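Local coordinates for alpha-L-rhamnosidase (Klebsiella oxytoca, PDB 4XHC), which hydrolyses terminal alpha-L-rhamnose residues from rhamnosides, as a two-domain member of glycoside hydrolase family 78, at residues S51-A63 / V95-L107. Numbering follows the deposited sequence.
Sequences SRQAHPPIAVVEA and VIIDFGSHYVGYL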
# COMPACT_ATOMS: atom_id res chain seq x y z
N SER A 51 -11.79 -23.69 -5.15
CA SER A 51 -11.04 -23.94 -6.38
C SER A 51 -10.45 -22.63 -6.87
O SER A 51 -11.13 -21.60 -6.90
CB SER A 51 -11.95 -24.56 -7.45
OG SER A 51 -12.72 -23.57 -8.10
N ARG A 52 -9.19 -22.67 -7.28
CA ARG A 52 -8.45 -21.50 -7.73
C ARG A 52 -8.12 -21.72 -9.21
O ARG A 52 -7.68 -22.80 -9.58
CB ARG A 52 -7.19 -21.34 -6.85
CG ARG A 52 -6.09 -20.40 -7.35
CD ARG A 52 -4.94 -20.30 -6.34
NE ARG A 52 -5.39 -19.68 -5.07
CZ ARG A 52 -4.95 -18.52 -4.56
NH1 ARG A 52 -4.00 -17.79 -5.16
NH2 ARG A 52 -5.47 -18.08 -3.41
N GLN A 53 -8.35 -20.72 -10.06
CA GLN A 53 -8.17 -20.88 -11.50
C GLN A 53 -7.75 -19.59 -12.22
O GLN A 53 -8.44 -18.57 -12.13
CB GLN A 53 -9.47 -21.40 -12.11
CG GLN A 53 -9.43 -21.57 -13.61
CD GLN A 53 -10.47 -22.56 -14.12
OE1 GLN A 53 -11.48 -22.83 -13.46
NE2 GLN A 53 -10.22 -23.11 -15.30
N ALA A 54 -6.63 -19.64 -12.94
CA ALA A 54 -6.03 -18.45 -13.59
C ALA A 54 -6.79 -17.97 -14.84
O ALA A 54 -7.30 -18.77 -15.61
CB ALA A 54 -4.58 -18.72 -13.95
N HIS A 55 -6.85 -16.65 -15.03
CA HIS A 55 -7.47 -16.06 -16.21
C HIS A 55 -6.71 -14.82 -16.68
O HIS A 55 -6.44 -13.93 -15.87
CB HIS A 55 -8.90 -15.65 -15.91
CG HIS A 55 -9.88 -16.78 -15.94
ND1 HIS A 55 -10.42 -17.33 -14.80
CD2 HIS A 55 -10.41 -17.47 -16.98
CE1 HIS A 55 -11.25 -18.30 -15.13
NE2 HIS A 55 -11.26 -18.40 -16.45
N PRO A 56 -6.38 -14.75 -17.98
CA PRO A 56 -5.79 -13.52 -18.48
C PRO A 56 -6.88 -12.52 -18.86
O PRO A 56 -8.02 -12.93 -19.09
CB PRO A 56 -5.04 -13.99 -19.72
CG PRO A 56 -5.89 -15.11 -20.24
CD PRO A 56 -6.59 -15.73 -19.05
N PRO A 57 -6.54 -11.22 -18.92
CA PRO A 57 -7.50 -10.22 -19.38
C PRO A 57 -7.60 -10.24 -20.90
O PRO A 57 -6.80 -10.89 -21.55
CB PRO A 57 -6.90 -8.91 -18.89
CG PRO A 57 -5.44 -9.17 -18.79
CD PRO A 57 -5.24 -10.64 -18.60
N ILE A 58 -8.58 -9.52 -21.46
CA ILE A 58 -8.80 -9.55 -22.92
C ILE A 58 -8.36 -8.30 -23.68
O ILE A 58 -8.12 -8.38 -24.88
CB ILE A 58 -10.28 -9.86 -23.28
CG1 ILE A 58 -11.21 -8.69 -22.94
CG2 ILE A 58 -10.73 -11.14 -22.59
CD1 ILE A 58 -12.60 -8.79 -23.55
N ALA A 59 -8.25 -7.15 -23.03
CA ALA A 59 -7.86 -5.94 -23.74
C ALA A 59 -7.42 -4.79 -22.85
O ALA A 59 -7.70 -4.77 -21.64
CB ALA A 59 -9.01 -5.48 -24.63
N VAL A 60 -6.71 -3.85 -23.47
CA VAL A 60 -6.48 -2.53 -22.90
C VAL A 60 -7.51 -1.59 -23.51
O VAL A 60 -7.74 -1.62 -24.71
CB VAL A 60 -5.06 -2.01 -23.23
CG1 VAL A 60 -4.86 -0.60 -22.71
CG2 VAL A 60 -4.02 -2.95 -22.65
N VAL A 61 -8.12 -0.76 -22.68
CA VAL A 61 -9.17 0.15 -23.14
C VAL A 61 -8.93 1.58 -22.65
O VAL A 61 -8.09 1.81 -21.78
CB VAL A 61 -10.57 -0.30 -22.68
CG1 VAL A 61 -10.86 -1.71 -23.18
CG2 VAL A 61 -10.71 -0.23 -21.16
N GLU A 62 -9.68 2.51 -23.23
CA GLU A 62 -9.68 3.90 -22.82
C GLU A 62 -11.09 4.34 -22.50
O GLU A 62 -12.03 3.99 -23.21
CB GLU A 62 -9.14 4.80 -23.93
CG GLU A 62 -7.62 4.89 -23.98
CD GLU A 62 -7.13 5.88 -25.03
OE1 GLU A 62 -7.96 6.66 -25.56
OE2 GLU A 62 -5.91 5.86 -25.31
N ALA A 63 -11.21 5.13 -21.43
CA ALA A 63 -12.50 5.60 -20.96
C ALA A 63 -12.85 6.91 -21.63
O ALA A 63 -12.00 7.77 -21.79
CB ALA A 63 -12.45 5.79 -19.45
N VAL A 95 -2.96 2.93 -17.66
CA VAL A 95 -3.80 2.18 -18.58
C VAL A 95 -4.98 1.58 -17.84
O VAL A 95 -4.95 1.49 -16.61
CB VAL A 95 -3.03 1.04 -19.24
CG1 VAL A 95 -1.98 1.62 -20.18
CG2 VAL A 95 -2.37 0.15 -18.19
N ILE A 96 -6.00 1.18 -18.58
CA ILE A 96 -7.11 0.41 -18.02
C ILE A 96 -7.19 -0.95 -18.69
O ILE A 96 -7.32 -1.04 -19.91
CB ILE A 96 -8.45 1.12 -18.18
CG1 ILE A 96 -8.43 2.46 -17.43
CG2 ILE A 96 -9.56 0.23 -17.65
CD1 ILE A 96 -9.61 3.35 -17.74
N ILE A 97 -7.10 -2.01 -17.88
CA ILE A 97 -7.16 -3.39 -18.34
C ILE A 97 -8.58 -3.95 -18.18
O ILE A 97 -9.12 -4.01 -17.06
CB ILE A 97 -6.20 -4.29 -17.53
CG1 ILE A 97 -4.79 -3.69 -17.42
CG2 ILE A 97 -6.12 -5.68 -18.15
CD1 ILE A 97 -4.01 -3.67 -18.70
N ASP A 98 -9.20 -4.34 -19.29
CA ASP A 98 -10.50 -5.01 -19.27
C ASP A 98 -10.26 -6.50 -19.16
O ASP A 98 -9.66 -7.08 -20.06
CB ASP A 98 -11.27 -4.70 -20.57
CG ASP A 98 -12.70 -5.24 -20.56
OD1 ASP A 98 -13.11 -5.95 -19.61
OD2 ASP A 98 -13.42 -4.95 -21.53
N PHE A 99 -10.75 -7.11 -18.08
CA PHE A 99 -10.62 -8.56 -17.89
C PHE A 99 -11.70 -9.37 -18.61
O PHE A 99 -11.58 -10.59 -18.72
CB PHE A 99 -10.54 -8.95 -16.41
CG PHE A 99 -9.16 -8.85 -15.84
CD1 PHE A 99 -8.58 -7.61 -15.58
CD2 PHE A 99 -8.41 -9.99 -15.59
CE1 PHE A 99 -7.30 -7.52 -15.06
CE2 PHE A 99 -7.12 -9.90 -15.06
CZ PHE A 99 -6.57 -8.66 -14.80
N GLY A 100 -12.75 -8.71 -19.10
CA GLY A 100 -13.71 -9.37 -19.99
C GLY A 100 -14.95 -9.95 -19.32
O GLY A 100 -16.00 -10.02 -19.94
N SER A 101 -14.82 -10.38 -18.07
CA SER A 101 -15.96 -10.81 -17.26
C SER A 101 -15.77 -10.31 -15.81
O SER A 101 -14.87 -9.51 -15.53
CB SER A 101 -16.11 -12.33 -17.30
OG SER A 101 -17.41 -12.74 -16.88
N HIS A 102 -16.63 -10.77 -14.91
CA HIS A 102 -16.58 -10.38 -13.51
C HIS A 102 -15.84 -11.46 -12.74
O HIS A 102 -16.25 -12.62 -12.76
CB HIS A 102 -18.01 -10.25 -12.99
CG HIS A 102 -18.10 -9.75 -11.59
ND1 HIS A 102 -18.25 -8.41 -11.30
CD2 HIS A 102 -18.08 -10.40 -10.40
CE1 HIS A 102 -18.31 -8.26 -9.99
NE2 HIS A 102 -18.21 -9.45 -9.42
N TYR A 103 -14.76 -11.09 -12.05
CA TYR A 103 -13.95 -12.07 -11.34
C TYR A 103 -13.78 -11.72 -9.85
O TYR A 103 -13.82 -10.56 -9.46
CB TYR A 103 -12.56 -12.20 -11.99
CG TYR A 103 -12.59 -12.76 -13.39
CD1 TYR A 103 -12.68 -14.13 -13.61
CD2 TYR A 103 -12.50 -11.93 -14.50
CE1 TYR A 103 -12.68 -14.65 -14.90
CE2 TYR A 103 -12.51 -12.43 -15.79
CZ TYR A 103 -12.60 -13.79 -15.99
OH TYR A 103 -12.61 -14.28 -17.27
N VAL A 104 -13.62 -12.76 -9.05
CA VAL A 104 -13.32 -12.63 -7.64
C VAL A 104 -12.04 -13.39 -7.42
O VAL A 104 -11.99 -14.58 -7.68
CB VAL A 104 -14.39 -13.31 -6.78
CG1 VAL A 104 -14.08 -13.12 -5.30
CG2 VAL A 104 -15.76 -12.76 -7.14
N GLY A 105 -11.00 -12.72 -6.93
CA GLY A 105 -9.74 -13.43 -6.74
C GLY A 105 -8.51 -12.58 -6.50
O GLY A 105 -8.59 -11.45 -6.04
N TYR A 106 -7.36 -13.16 -6.83
CA TYR A 106 -6.09 -12.59 -6.46
C TYR A 106 -5.30 -12.20 -7.70
O TYR A 106 -5.24 -12.97 -8.66
CB TYR A 106 -5.34 -13.61 -5.61
CG TYR A 106 -6.12 -13.98 -4.36
CD1 TYR A 106 -7.02 -15.05 -4.36
CD2 TYR A 106 -5.99 -13.22 -3.19
CE1 TYR A 106 -7.76 -15.37 -3.22
CE2 TYR A 106 -6.72 -13.54 -2.05
CZ TYR A 106 -7.60 -14.61 -2.07
OH TYR A 106 -8.31 -14.90 -0.94
N LEU A 107 -4.73 -11.00 -7.69
CA LEU A 107 -3.96 -10.47 -8.82
C LEU A 107 -2.48 -10.93 -8.81
O LEU A 107 -1.81 -10.90 -7.77
CB LEU A 107 -4.02 -8.95 -8.83
CG LEU A 107 -3.51 -8.24 -10.09
CD1 LEU A 107 -4.43 -8.47 -11.27
CD2 LEU A 107 -3.35 -6.75 -9.84
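Backbone hydrogen bonds pair I58, A59 and V61 with I96 and D98. V61 N donates to I96 O at 2.9 Å, and D98 N donates to A59 O. The carbonyl of D98 is gripped twice, by I58 N at 3.0 Å and by A59 N at 3.3 Å, both donors lying in the carbonyl plane. Two consecutive residues facing one across an antiparallel pair define a classic beta bulge. Just beyond it, D98 OD1 accepts from G100 N at 2.8 Å, closing an Asx turn; the same oxygen forms a salt bridge with R174, so two partners fix this carboxylate.

These residues belong to the N-terminal beta domain of the family 78 enzyme. Strands 59-65 and 94-99 are neighbours in one antiparallel sheet, whereas strands 51-55 and 106-115 lie in another. Both segments therefore pass between the two sheets, 95-107 by way of the short strand 102-104, set between corners at G100-S101 and G105.

One apolar cluster forms round P57. Its CB lies 3.7 Å from the centroid of the F99 ring and 8° off the ring normal, a CH-pi contact near the ring centre; F173 meets the same ring edge-to-face. I97 CG2 also touches this CB, while I97 CD1 reaches V60 CG2. On the sheet face carrying V61, I96 and D98, V61 CG2 meets I96 CG2 at 3.7 Å, and V61 CG1, anti to its carbonyl carbon (chi1 -57°), is directed to D98 CB.

Aromatic and cationic groups meet further along, at strand 51-55. Y103 CE1 lies above one face of the H55 imidazole, nearer its border than its centre, with the ring planes inclined at 37°. R52, its chain bent at chi3, brings NH2 to 3.5 Å from Y106 CD1, the guanidinium plane nearly parallel to the tyrosine ring.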